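Local coordinates for protein peptide methionine sulfoxide reductase msrA/msrB (Neisseria gonorrhoeae, PDB 2H30) that carries an N-terminal thioredoxin domain that can use electrons from DsbD to reduce downstream methionine sulfoxide reductases, which reduce oxidised methionine, at residues A[86-89]-A[90-94]; A[23-26]-A[27-31]; A[155-158]-A[159-162]; A[106-110]-A[111-115]. The protein carries 2 engineered substitutions. All blocks are in the same frame, centred on the assembly; numbering follows the deposited sequence.

How the contacts relate
Contacts 2, 1, 4 and 3 follow one another along the chain in that order. Three of them cluster: contacts 1, 2 and 4 have centres 12 to 13 Å apart and touch. Strand 24-25 of contact 2 is the sheet neighbour of strand 105-107, from which contact 4 runs on into helix 112-116, and K24 pairs its backbone with T107. The cluster gathers round the 24-25 edge of the thioredoxin-like sheet, with F91 and Q92 of contact 1, on helix 90-95, packed on the same T107. Contact 3 stands apart, across the chain's centre and about 35 Å from contact 1 between centres; it lies in the C-terminal tail, packed on helix 144-152 and strand 134-139.

Contact 1. Residues A[86-89]-A[90-94]; sequences KKDG and EFQKW
K86 lays the end of its side chain over one face of the W94 indole. Its CE sits 3.5 Å from W94 CG, a CH-pi contact, and NZ follows as an off-centre cation-pi partner 4.6 Å from the centroid of the five-membered ring. W94 and E90 both cross K86 at about a right angle. E90 sets its CG and CD against K86 CB and CG, and E90 OE1 accepts from K87 N at 3.2 Å, on the anti side and 32° out of the carboxylate plane.

This is the start of helix 90-95, with G89 as the N-cap. Q92, in the first turn, bends back at chi2 (86°), and its OE1 takes the N-H of G89 N at 2.8 Å, from above the carbonyl plane. Its NE2 donates to D88 OD1 at 2.9 Å, on the syn side though tilted out of the carboxylate plane, while the oxygen lies in the plane of the amide. Both ends of the amide are thereby held. Backbone bonds from F91 N to K87 O (2.8 Å) and K93 N to G89 O (3.1 Å) join the loop to the helix. Further out, S48 touches K86 and W94, and T107 lies against F91 and Q92.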
ATOM      1  N   LYS A  86      -3.877   7.557 -14.140  1.00 18.45           N
ATOM      2  CA  LYS A  86      -3.044   8.502 -14.875  1.00 18.50           C
ATOM      3  C   LYS A  86      -1.742   7.860 -15.304  1.00 19.93           C
ATOM      4  O   LYS A  86      -1.176   7.043 -14.587  1.00 19.33           O
ATOM      5  CB  LYS A  86      -2.735   9.714 -13.995  1.00 19.46           C
ATOM      6  CG  LYS A  86      -4.053  10.518 -13.653  1.00 20.83           C
ATOM      7  CD  LYS A  86      -3.765  11.589 -12.613  1.00 21.34           C
ATOM      8  CE  LYS A  86      -5.049  12.224 -12.054  1.00 22.88           C
ATOM      9  NZ  LYS A  86      -5.748  12.989 -13.131  1.00 29.27           N
ATOM     10  N   LYS A  87      -1.286   8.186 -16.524  1.00 20.34           N
ATOM     11  CA  LYS A  87      -0.019   7.638 -17.001  1.00 22.58           C
ATOM     12  C   LYS A  87       1.194   8.064 -16.195  1.00 20.96           C
ATOM     13  O   LYS A  87       1.192   9.067 -15.449  1.00 20.57           O
ATOM     14  CB  LYS A  87       0.154   8.044 -18.494  1.00 23.03           C
ATOM     15  CG  LYS A  87      -0.904   7.401 -19.304  1.00 27.92           C
ATOM     16  CD  LYS A  87      -0.802   7.545 -20.830  1.00 30.04           C
ATOM     17  CE  LYS A  87      -1.571   6.359 -21.483  1.00 39.44           C
ATOM     18  NZ  LYS A  87      -2.349   5.564 -20.440  1.00 42.24           N
ATOM     19  N   ASP A  88       2.284   7.310 -16.351  1.00 21.68           N
ATOM     20  CA  ASP A  88       3.531   7.670 -15.726  1.00 23.56           C
ATOM     21  C   ASP A  88       3.915   9.105 -16.066  1.00 23.58           C
ATOM     22  O   ASP A  88       3.732   9.529 -17.222  1.00 24.46           O
ATOM     23  CB  ASP A  88       4.638   6.732 -16.187  1.00 25.49           C
ATOM     24  CG  ASP A  88       5.859   6.824 -15.294  1.00 29.56           C
ATOM     25  OD1 ASP A  88       5.699   6.852 -14.045  1.00 33.28           O
ATOM     26  OD2 ASP A  88       6.987   6.867 -15.838  1.00 36.38           O
ATOM     27  N   GLY A  89       4.406   9.851 -15.082  1.00 22.59           N
ATOM     28  CA  GLY A  89       4.645  11.299 -15.195  1.00 22.02           C
ATOM     29  C   GLY A  89       3.401  12.128 -14.857  1.00 20.80           C
ATOM     30  O   GLY A  89       3.505  13.037 -14.015  1.00 21.25           O
ATOM     31  N   GLU A  90       2.267  11.801 -15.509  1.00 20.74           N
ATOM     32  CA  GLU A  90       0.992  12.511 -15.294  1.00 21.47           C
ATOM     33  C   GLU A  90       0.586  12.243 -13.829  1.00 19.90           C
ATOM     34  O   GLU A  90       0.254  13.199 -13.094  1.00 19.67           O
ATOM     35  CB  GLU A  90      -0.064  12.041 -16.268  1.00 21.76           C
ATOM     36  CG  GLU A  90      -1.442  12.657 -16.017  1.00 27.89           C
ATOM     37  CD  GLU A  90      -2.593  12.073 -16.859  1.00 29.25           C
ATOM     38  OE1 GLU A  90      -2.527  10.940 -17.489  1.00 34.48           O
ATOM     39  OE2 GLU A  90      -3.640  12.788 -16.857  1.00 38.59           O
ATOM     40  N   PHE A  91       0.806  10.986 -13.406  1.00 17.92           N
ATOM     41  CA  PHE A  91       0.382  10.593 -12.051  1.00 17.97           C
ATOM     42  C   PHE A  91       1.129  11.428 -11.039  1.00 17.89           C
ATOM     43  O   PHE A  91       0.556  12.032 -10.125  1.00 18.73           O
ATOM     44  CB  PHE A  91       0.561   9.076 -11.784  1.00 16.35           C
ATOM     45  CG  PHE A  91       0.284   8.726 -10.343  1.00 15.60           C
ATOM     46  CD1 PHE A  91      -1.052   8.562  -9.936  1.00 17.60           C
ATOM     47  CD2 PHE A  91       1.316   8.745  -9.377  1.00 16.31           C
ATOM     48  CE1 PHE A  91      -1.358   8.353  -8.577  1.00 16.77           C
ATOM     49  CE2 PHE A  91       0.984   8.524  -7.994  1.00 14.85           C
ATOM     50  CZ  PHE A  91      -0.358   8.344  -7.645  1.00 14.58           C
ATOM     51  N   GLN A  92       2.457  11.455 -11.157  1.00 18.06           N
ATOM     52  CA  GLN A  92       3.295  12.132 -10.175  1.00 17.97           C
ATOM     53  C   GLN A  92       3.038  13.644 -10.132  1.00 19.47           C
ATOM     54  O   GLN A  92       3.106  14.268  -9.085  1.00 20.16           O
ATOM     55  CB  GLN A  92       4.778  11.819 -10.445  1.00 19.33           C
ATOM     56  CG  GLN A  92       5.222  10.369 -10.259  1.00 17.34           C
ATOM     57  CD  GLN A  92       5.023   9.481 -11.475  1.00 19.66           C
ATOM     58  OE1 GLN A  92       4.153   9.719 -12.327  1.00 19.23           O
ATOM     59  NE2 GLN A  92       5.780   8.376 -11.528  1.00 21.89           N
ATOM     60  N   LYS A  93       2.781  14.235 -11.301  1.00 19.83           N
ATOM     61  CA  LYS A  93       2.464  15.651 -11.386  1.00 20.85           C
ATOM     62  C   LYS A  93       1.160  15.975 -10.654  1.00 19.45           C
ATOM     63  O   LYS A  93       1.121  16.921  -9.905  1.00 22.06           O
ATOM     64  CB  LYS A  93       2.398  16.091 -12.861  1.00 22.24           C
ATOM     65  CG  LYS A  93       2.204  17.609 -12.981  1.00 28.62           C
ATOM     66  CD  LYS A  93       3.104  18.431 -12.005  1.00 36.93           C
ATOM     67  CE  LYS A  93       4.615  18.005 -12.019  1.00 41.95           C
ATOM     68  NZ  LYS A  93       5.204  17.924 -10.625  1.00 42.65           N
ATOM     69  N   TRP A  94       0.163  15.134 -10.842  1.00 19.38           N
ATOM     70  CA  TRP A  94      -1.129  15.269 -10.143  1.00 18.20           C
ATOM     71  C   TRP A  94      -0.875  15.075  -8.640  1.00 17.34           C
ATOM     72  O   TRP A  94      -1.326  15.856  -7.801  1.00 17.89           O
ATOM     73  CB  TRP A  94      -2.119  14.230 -10.678  1.00 17.86           C
ATOM     74  CG  TRP A  94      -3.301  14.127  -9.764  1.00 18.04           C
ATOM     75  CD1 TRP A  94      -4.365  14.994  -9.662  1.00 20.73           C
ATOM     76  CD2 TRP A  94      -3.467  13.155  -8.725  1.00 17.93           C
ATOM     77  NE1 TRP A  94      -5.235  14.567  -8.674  1.00 20.14           N
ATOM     78  CE2 TRP A  94      -4.690  13.459  -8.066  1.00 19.06           C
ATOM     79  CE3 TRP A  94      -2.704  12.041  -8.301  1.00 17.98           C
ATOM     80  CZ2 TRP A  94      -5.180  12.699  -6.994  1.00 17.96           C
ATOM     81  CZ3 TRP A  94      -3.195  11.276  -7.230  1.00 17.92           C
ATOM     82  CH2 TRP A  94      -4.413  11.620  -6.582  1.00 17.51           C
TER

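Contact 2. Residues A[23-26]-A[27-31]; sequences MKTA and DNRPA. Engineered in segment 23-26: M23 (natural residue Leu).
T25 and R29 face each other where the chain doubles back: T25 N donates to R29 O at 2.8 Å. The tight part of the turn is T25, A31 and this backbone pairing. T25 CG2 rests 3.9 Å from A31 CA, while A31 N donates to M23 O at 2.9 Å. The engineered M23, a selenomethionine, sends the end of its side chain away from the turn.

T25 OG1 occupies the crowded position between backbone N and carbonyl carbon (chi1 68°), which brings it alongside D27, the two side chains pointing the same way. It takes weak bonds from the N-H groups of D27 and R29, and a water joins it to D27 OD2.

The rest is looser and exposed, on the D27-R29 side as well as the K24-N28 side. D27 OD1 is shared by two donors of R29. R29 N meets D27 OD1 nearly along the C-O axis at 3.2 Å, closing an Asx turn. D27 OD1 offers its syn lone pair to R29 NE at 3.1 Å and lies in the guanidinium plane. R29 NH2 completes the side-on salt bridge to D27 OD2 at 2.9 Å. The K24 chain runs extended past N28, its CD 3.8 Å from N28 O, and a water links N28 OD1 to T25 O. N28 N also donates to T25 O. A type I turn from T25 to N28, with N28 left-handed at its fourth position, is typical of a hairpin-like reversal with a G1 bulge, with the short edge strand 24-25 of a thioredoxin-like sheet as its first arm and a single bridge, K24 to P30, between the arms.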
HETATM    1  N   MSE A  23      11.595  -0.248  -8.266  1.00 20.27           N
HETATM    2  CA  MSE A  23      10.596   0.801  -8.467  1.00 18.24           C
HETATM    3  C   MSE A  23      10.934   2.063  -7.692  1.00 16.14           C
HETATM    4  O   MSE A  23      11.708   2.018  -6.714  1.00 16.48           O
HETATM    5  CB  MSE A  23       9.210   0.299  -8.020  1.00 17.22           C
HETATM    6  CG  MSE A  23       8.740  -0.800  -8.949  1.00 17.11           C
HETATM    7 SE   MSE A  23       6.983  -1.427  -8.273  1.00 22.32          SE
HETATM    8  CE  MSE A  23       6.880  -2.910  -9.504  1.00 20.22           C
ATOM      9  N   LYS A  24      10.357   3.187  -8.146  1.00 14.94           N
ATOM     10  CA  LYS A  24      10.545   4.439  -7.425  1.00 13.79           C
ATOM     11  C   LYS A  24       9.276   4.804  -6.705  1.00 14.60           C
ATOM     12  O   LYS A  24       8.219   4.211  -6.979  1.00 16.25           O
ATOM     13  CB  LYS A  24      10.779   5.564  -8.419  1.00 16.44           C
ATOM     14  CG  LYS A  24      12.073   5.394  -9.246  1.00 20.01           C
ATOM     15  CD  LYS A  24      12.190   6.553 -10.205  1.00 24.56           C
ATOM     16  CE  LYS A  24      13.551   6.421 -10.912  1.00 28.18           C
ATOM     17  NZ  LYS A  24      13.851   7.664 -11.676  1.00 37.07           N
ATOM     18  N   THR A  25       9.416   5.751  -5.790  1.00 14.31           N
ATOM     19  CA  THR A  25       8.223   6.364  -5.197  1.00 15.84           C
ATOM     20  C   THR A  25       7.763   7.562  -6.012  1.00 16.40           C
ATOM     21  O   THR A  25       8.412   7.961  -6.998  1.00 17.73           O
ATOM     22  CB  THR A  25       8.489   6.811  -3.806  1.00 16.29           C
ATOM     23  OG1 THR A  25       9.421   7.913  -3.802  1.00 18.61           O
ATOM     24  CG2 THR A  25       8.916   5.595  -2.933  1.00 18.81           C
ATOM     25  N   ALA A  26       6.674   8.174  -5.574  1.00 15.29           N
ATOM     26  CA  ALA A  26       6.140   9.306  -6.310  1.00 18.07           C
ATOM     27  C   ALA A  26       7.076  10.513  -6.275  1.00 18.91           C
ATOM     28  O   ALA A  26       6.908  11.469  -7.104  1.00 21.64           O
ATOM     29  CB  ALA A  26       4.738   9.672  -5.743  1.00 18.68           C
ATOM     30  N   ASP A  27       8.001  10.555  -5.317  1.00 18.65           N
ATOM     31  CA  ASP A  27       9.016  11.644  -5.246  1.00 19.82           C
ATOM     32  C   ASP A  27      10.345  11.255  -5.871  1.00 19.93           C
ATOM     33  O   ASP A  27      11.321  12.003  -5.715  1.00 20.77           O
ATOM     34  CB  ASP A  27       9.195  12.250  -3.843  1.00 20.35           C
ATOM     35  CG  ASP A  27       9.790  11.264  -2.809  1.00 24.17           C
ATOM     36  OD1 ASP A  27      10.608  10.395  -3.162  1.00 24.39           O
ATOM     37  OD2 ASP A  27       9.497  11.389  -1.600  1.00 27.87           O
ATOM     38  N   ASN A  28      10.352  10.090  -6.527  1.00 18.41           N
ATOM     39  CA  ASN A  28      11.481   9.554  -7.297  1.00 19.50           C
ATOM     40  C   ASN A  28      12.551   8.794  -6.521  1.00 19.45           C
ATOM     41  O   ASN A  28      13.515   8.326  -7.154  1.00 21.43           O
ATOM     42  CB  ASN A  28      12.081  10.631  -8.208  1.00 21.72           C
ATOM     43  CG  ASN A  28      11.089  11.040  -9.326  1.00 25.79           C
ATOM     44  OD1 ASN A  28      10.309  10.206  -9.883  1.00 31.84           O
ATOM     45  ND2 ASN A  28      11.122  12.329  -9.675  1.00 32.96           N
ATOM     46  N   ARG A  29      12.405   8.663  -5.211  1.00 17.10           N
ATOM     47  CA  ARG A  29      13.374   7.907  -4.447  1.00 17.73           C
ATOM     48  C   ARG A  29      13.135   6.407  -4.647  1.00 17.06           C
ATOM     49  O   ARG A  29      12.066   5.981  -5.064  1.00 16.41           O
ATOM     50  CB  ARG A  29      13.382   8.322  -2.991  1.00 19.12           C
ATOM     51  CG  ARG A  29      12.449   7.548  -2.049  1.00 20.00           C
ATOM     52  CD  ARG A  29      12.635   8.136  -0.648  1.00 21.57           C
ATOM     53  NE  ARG A  29      12.024   9.480  -0.604  1.00 23.00           N
ATOM     54  CZ  ARG A  29      12.100  10.282   0.447  1.00 25.29           C
ATOM     55  NH1 ARG A  29      12.757   9.875   1.529  1.00 27.41           N
ATOM     56  NH2 ARG A  29      11.502  11.477   0.429  1.00 26.19           N
ATOM     57  N   PRO A  30      14.137   5.564  -4.362  1.00 15.84           N
ATOM     58  CA  PRO A  30      13.933   4.115  -4.476  1.00 14.87           C
ATOM     59  C   PRO A  30      12.890   3.602  -3.476  1.00 15.44           C
ATOM     60  O   PRO A  30      12.965   3.916  -2.277  1.00 15.55           O
ATOM     61  CB  PRO A  30      15.306   3.535  -4.141  1.00 16.28           C
ATOM     62  CG  PRO A  30      16.248   4.665  -4.473  1.00 15.16           C
ATOM     63  CD  PRO A  30      15.534   5.891  -4.006  1.00 16.58           C
ATOM     64  N   ALA A  31      11.920   2.854  -3.977  1.00 16.14           N
ATOM     65  CA  ALA A  31      10.909   2.212  -3.070  1.00 14.83           C
ATOM     66  C   ALA A  31      11.600   1.314  -2.041  1.00 15.59           C
ATOM     67  O   ALA A  31      11.068   1.092  -0.931  1.00 16.30           O
ATOM     68  CB  ALA A  31       9.910   1.436  -3.852  1.00 14.52           C
TER
HETATM   69  O   HOH W   1       8.089   7.976  -9.761  1.00 21.85           O
HETATM   70  O   HOH W   2       8.858   8.657  -1.133  1.00 23.04           O

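Contact 3. Residues A[155-158]-A[159-162]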
ATOM      1  N   ASN A 155      -3.355 -14.032   9.714  1.00 23.34           N
ATOM      2  CA  ASN A 155      -4.594 -14.806   9.610  1.00 23.75           C
ATOM      3  C   ASN A 155      -5.709 -14.290  10.489  1.00 23.49           C
ATOM      4  O   ASN A 155      -6.741 -14.931  10.645  1.00 23.95           O
ATOM      5  CB  ASN A 155      -4.341 -16.277   9.952  1.00 25.71           C
ATOM      6  CG  ASN A 155      -3.324 -16.888   9.040  1.00 27.33           C
ATOM      7  OD1 ASN A 155      -3.424 -16.731   7.816  1.00 29.25           O
ATOM      8  ND2 ASN A 155      -2.329 -17.517   9.611  1.00 30.74           N
ATOM      9  N   ALA A 156      -5.531 -13.070  10.993  1.00 21.86           N
ATOM     10  CA  ALA A 156      -6.589 -12.445  11.780  1.00 21.55           C
ATOM     11  C   ALA A 156      -7.954 -12.473  11.153  1.00 20.63           C
ATOM     12  O   ALA A 156      -8.133 -12.157   9.962  1.00 21.25           O
ATOM     13  CB  ALA A 156      -6.216 -10.972  12.090  1.00 21.17           C
ATOM     14  N   ASP A 157      -8.984 -12.697  11.988  1.00 20.62           N
ATOM     15  CA  ASP A 157     -10.324 -12.608  11.562  1.00 21.79           C
ATOM     16  C   ASP A 157     -10.805 -11.154  11.496  1.00 21.59           C
ATOM     17  O   ASP A 157     -11.186 -10.562  12.521  1.00 22.59           O
ATOM     18  CB  ASP A 157     -11.241 -13.390  12.533  1.00 22.86           C
ATOM     19  CG  ASP A 157     -12.706 -13.266  12.181  1.00 28.78           C
ATOM     20  OD1 ASP A 157     -13.114 -12.483  11.257  1.00 29.16           O
ATOM     21  OD2 ASP A 157     -13.501 -13.966  12.869  1.00 32.04           O
ATOM     22  N   LEU A 158     -10.753 -10.543  10.326  1.00 20.74           N
ATOM     23  CA  LEU A 158     -11.149  -9.162  10.229  1.00 20.49           C
ATOM     24  C   LEU A 158     -12.643  -8.885  10.274  1.00 20.56           C
ATOM     25  O   LEU A 158     -13.091  -7.805  10.633  1.00 20.88           O
ATOM     26  CB  LEU A 158     -10.510  -8.559   8.960  1.00 20.74           C
ATOM     27  CG  LEU A 158      -9.015  -8.759   8.863  1.00 20.54           C
ATOM     28  CD1 LEU A 158      -8.558  -8.053   7.574  1.00 24.99           C
ATOM     29  CD2 LEU A 158      -8.245  -8.204  10.034  1.00 18.75           C
ATOM     30  N   GLY A 159     -13.458  -9.839   9.829  1.00 21.71           N
ATOM     31  CA  GLY A 159     -14.900  -9.691   9.867  1.00 21.49           C
ATOM     32  C   GLY A 159     -15.472  -9.467  11.248  1.00 20.72           C
ATOM     33  O   GLY A 159     -16.454  -8.792  11.372  1.00 22.19           O
ATOM     34  N   SER A 160     -14.820  -9.998  12.290  1.00 20.29           N
ATOM     35  CA  SER A 160     -15.330  -9.825  13.634  1.00 20.85           C
ATOM     36  C   SER A 160     -15.239  -8.380  14.108  1.00 20.07           C
ATOM     37  O   SER A 160     -15.895  -8.011  15.065  1.00 20.99           O
ATOM     38  CB  SER A 160     -14.651 -10.808  14.569  1.00 21.11           C
ATOM     39  OG  SER A 160     -14.954 -12.106  14.048  1.00 27.00           O
ATOM     40  N   LEU A 161     -14.428  -7.560  13.397  1.00 18.92           N
ATOM     41  CA  LEU A 161     -14.282  -6.113  13.638  1.00 19.08           C
ATOM     42  C   LEU A 161     -14.946  -5.192  12.567  1.00 20.95           C
ATOM     43  O   LEU A 161     -14.782  -3.954  12.600  1.00 20.72           O
ATOM     44  CB  LEU A 161     -12.758  -5.772  13.622  1.00 17.47           C
ATOM     45  CG  LEU A 161     -11.975  -6.342  14.762  1.00 17.18           C
ATOM     46  CD1 LEU A 161     -10.489  -6.247  14.458  1.00 18.95           C
ATOM     47  CD2 LEU A 161     -12.275  -5.563  16.054  1.00 18.05           C
ATOM     48  N   LYS A 162     -15.688  -5.802  11.640  1.00 22.99           N
ATOM     49  CA  LYS A 162     -16.314  -5.047  10.530  1.00 25.76           C
ATOM     50  C   LYS A 162     -17.213  -3.916  11.011  1.00 26.62           C
ATOM     51  O   LYS A 162     -17.214  -2.817  10.421  1.00 27.26           O
ATOM     52  CB  LYS A 162     -17.067  -5.997   9.579  1.00 26.47           C
ATOM     53  CG  LYS A 162     -17.413  -5.345   8.227  1.00 33.71           C
ATOM     54  CD  LYS A 162     -18.579  -6.115   7.549  1.00 36.11           C
ATOM     55  CE  LYS A 162     -18.868  -5.601   6.125  1.00 37.11           C
ATOM     56  NZ  LYS A 162     -19.767  -6.593   5.441  1.00 42.05           N
TER
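D157 turns its carboxylate to the start of the short 3-10 turn 159-161, and S160 meets it twice, once with the backbone and once with the side chain. S160 OG donates to D157 OD2 at 2.6 Å, a short bond, while S160 N donates to D157 OD1 at 3.2 Å. Both donors approach from well above the carboxylate plane, 60° and 57° out of it, so the flat group presents a face to the serine. With CG anti to the backbone N (chi1 177°), D157 reaches forward along the chain to place both oxygens there, and S160 turns OG back to meet it. Each oxygen therefore has a partner of its own, which should hold the group against rotation about chi2.

L158 and L161 carry the backbone part of the turn. L161 N donates to L158 O at 3.1 Å, and K162 N repeats the three-residue step to G159 O at 3.1 Å. L161 also sets its CB 3.6 Å from L158 O.

The side chain of L158 leaves the polar pair behind and turns inward, against L150 of helix 144-152 and against R136 and V138 of strand 134-139. Q146 of the same helix donates to L158 O and touches the L161 side chain, so the tail lies down across helix 144-152 and the outermost strand beside it.

Contact 4. Residues A[106-110]-A[111-115]; sequences VTDNG and GTIAQ
A type II turn from D108 to G111 carries the chain from strand 105-107 into helix 112-116, with G111 N donating to D108 O at 2.9 Å and both G110 and G111 at positive phi, which favours glycine. D108 does the side-chain work. Its CG stands anti to the backbone N (chi1 -177°), and the carboxylate lies across the first turn of the helix, offering one oxygen to each of two backbone N-H groups. I113 N meets D108 OD2 at 2.8 Å on the syn lone pair in a nearly straight bond (171°). T112 N reaches D108 OD1 at 2.9 Å from above the carboxylate plane.

The I113 side chain comes close to the same acid, its CG1 3.3 Å from D108 OD2, so OD2 has aliphatic carbon close by besides its two polar partners, I113 N and a water. That water passes OD2 on to the next N-H of the helix: it donates to D108 OD2 at 2.6 Å and accepts from A114 N at 2.9 Å. At the outer side Q115 reaches back along its extended chain, and its NE2 makes a weak bond to G110 O at 2.7 Å.

D108 is buried, touching V77 of strand 73-78 and the engineered selenomethionine M23; the helix N-terminus and its N-H donors would probably favour the charged form. An aspartate just after a strand, accepting from the first N-H groups of the next helix beyond a glycine N-cap, makes a strand-to-helix junction in this thioredoxin-like fold.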
ATOM      1  N   VAL A 106       4.565   4.150  -3.605  1.00 13.92           N
ATOM      2  CA  VAL A 106       5.346   3.502  -4.676  1.00 14.63           C
ATOM      3  C   VAL A 106       4.560   3.669  -5.959  1.00 15.44           C
ATOM      4  O   VAL A 106       3.351   3.486  -5.986  1.00 16.04           O
ATOM      5  CB  VAL A 106       5.519   2.031  -4.348  1.00 15.51           C
ATOM      6  CG1 VAL A 106       6.153   1.223  -5.553  1.00 16.16           C
ATOM      7  CG2 VAL A 106       6.321   1.843  -3.092  1.00 16.66           C
ATOM      8  N   THR A 107       5.252   3.939  -7.068  1.00 15.17           N
ATOM      9  CA  THR A 107       4.607   4.070  -8.357  1.00 16.70           C
ATOM     10  C   THR A 107       4.990   2.845  -9.197  1.00 17.97           C
ATOM     11  O   THR A 107       6.179   2.681  -9.564  1.00 21.74           O
ATOM     12  CB  THR A 107       4.958   5.408  -9.041  1.00 16.86           C
ATOM     13  OG1 THR A 107       6.384   5.629  -9.094  1.00 21.01           O
ATOM     14  CG2 THR A 107       4.323   6.545  -8.324  1.00 18.05           C
ATOM     15  N   ASP A 108       4.021   2.006  -9.482  1.00 16.18           N
ATOM     16  CA  ASP A 108       4.244   0.743 -10.210  1.00 16.03           C
ATOM     17  C   ASP A 108       3.678   0.946 -11.605  1.00 15.63           C
ATOM     18  O   ASP A 108       2.506   0.750 -11.854  1.00 16.21           O
ATOM     19  CB  ASP A 108       3.481  -0.370  -9.494  1.00 16.68           C
ATOM     20  CG  ASP A 108       3.689  -1.742 -10.104  1.00 19.10           C
ATOM     21  OD1 ASP A 108       4.194  -1.833 -11.264  1.00 20.69           O
ATOM     22  OD2 ASP A 108       3.315  -2.723  -9.427  1.00 18.87           O
ATOM     23  N   ASN A 109       4.569   1.348 -12.542  1.00 17.24           N
ATOM     24  CA  ASN A 109       4.092   1.674 -13.879  1.00 18.55           C
ATOM     25  C   ASN A 109       3.530   0.417 -14.514  1.00 18.28           C
ATOM     26  O   ASN A 109       4.271  -0.610 -14.599  1.00 20.16           O
ATOM     27  CB  ASN A 109       5.280   2.244 -14.675  1.00 20.62           C
ATOM     28  CG  ASN A 109       4.853   2.857 -16.024  1.00 24.39           C
ATOM     29  OD1 ASN A 109       5.711   3.108 -16.888  1.00 33.41           O
ATOM     30  ND2 ASN A 109       3.574   3.083 -16.221  1.00 25.37           N
ATOM     31  N   GLY A 110       2.256   0.461 -14.912  1.00 17.19           N
ATOM     32  CA  GLY A 110       1.559  -0.700 -15.492  1.00 17.63           C
ATOM     33  C   GLY A 110       0.989  -1.708 -14.499  1.00 16.74           C
ATOM     34  O   GLY A 110       0.322  -2.687 -14.861  1.00 19.19           O
ATOM     35  N   GLY A 111       1.193  -1.441 -13.208  1.00 16.41           N
ATOM     36  CA  GLY A 111       0.521  -2.288 -12.214  1.00 16.62           C
ATOM     37  C   GLY A 111       1.013  -3.738 -12.142  1.00 14.92           C
ATOM     38  O   GLY A 111       0.202  -4.662 -11.997  1.00 16.13           O
ATOM     39  N   THR A 112       2.337  -3.919 -12.211  1.00 16.80           N
ATOM     40  CA  THR A 112       2.902  -5.279 -12.147  1.00 16.79           C
ATOM     41  C   THR A 112       2.489  -6.034 -10.880  1.00 16.30           C
ATOM     42  O   THR A 112       1.995  -7.162 -10.931  1.00 16.95           O
ATOM     43  CB  THR A 112       4.405  -5.207 -12.182  1.00 17.71           C
ATOM     44  OG1 THR A 112       4.747  -4.725 -13.503  1.00 24.19           O
ATOM     45  CG2 THR A 112       4.995  -6.611 -12.013  1.00 21.18           C
ATOM     46  N   ILE A 113       2.610  -5.367  -9.732  1.00 16.01           N
ATOM     47  CA  ILE A 113       2.372  -6.093  -8.483  1.00 14.48           C
ATOM     48  C   ILE A 113       0.869  -6.343  -8.339  1.00 13.86           C
ATOM     49  O   ILE A 113       0.448  -7.448  -7.981  1.00 14.72           O
ATOM     50  CB  ILE A 113       2.881  -5.292  -7.305  1.00 15.90           C
ATOM     51  CG1 ILE A 113       4.389  -5.083  -7.458  1.00 18.95           C
ATOM     52  CG2 ILE A 113       2.413  -5.960  -5.960  1.00 17.78           C
ATOM     53  CD1 ILE A 113       4.905  -4.109  -6.520  1.00 22.48           C
ATOM     54  N   ALA A 114       0.045  -5.337  -8.660  1.00 14.33           N
ATOM     55  CA  ALA A 114      -1.381  -5.531  -8.582  1.00 14.01           C
ATOM     56  C   ALA A 114      -1.827  -6.714  -9.470  1.00 14.32           C
ATOM     57  O   ALA A 114      -2.639  -7.535  -9.084  1.00 15.22           O
ATOM     58  CB  ALA A 114      -2.119  -4.206  -8.961  1.00 15.67           C
ATOM     59  N   GLN A 115      -1.289  -6.776 -10.686  1.00 15.69           N
ATOM     60  CA  GLN A 115      -1.619  -7.902 -11.559  1.00 16.11           C
ATOM     61  C   GLN A 115      -1.143  -9.238 -10.966  1.00 16.37           C
ATOM     62  O   GLN A 115      -1.914 -10.205 -10.983  1.00 17.47           O
ATOM     63  CB  GLN A 115      -0.992  -7.686 -12.935  1.00 16.97           C
ATOM     64  CG  GLN A 115      -1.696  -6.571 -13.676  1.00 19.91           C
ATOM     65  CD  GLN A 115      -1.078  -6.391 -15.030  1.00 28.02           C
ATOM     66  OE1 GLN A 115      -1.075  -7.328 -15.828  1.00 32.74           O
ATOM     67  NE2 GLN A 115      -0.471  -5.249 -15.272  1.00 26.28           N
TER
HETATM   68  O   HOH W   3       0.774  -2.539  -8.712  1.00 16.02           O
HETATM   69  O   HOH W   4       5.947  -1.768 -12.950  1.00 32.43           O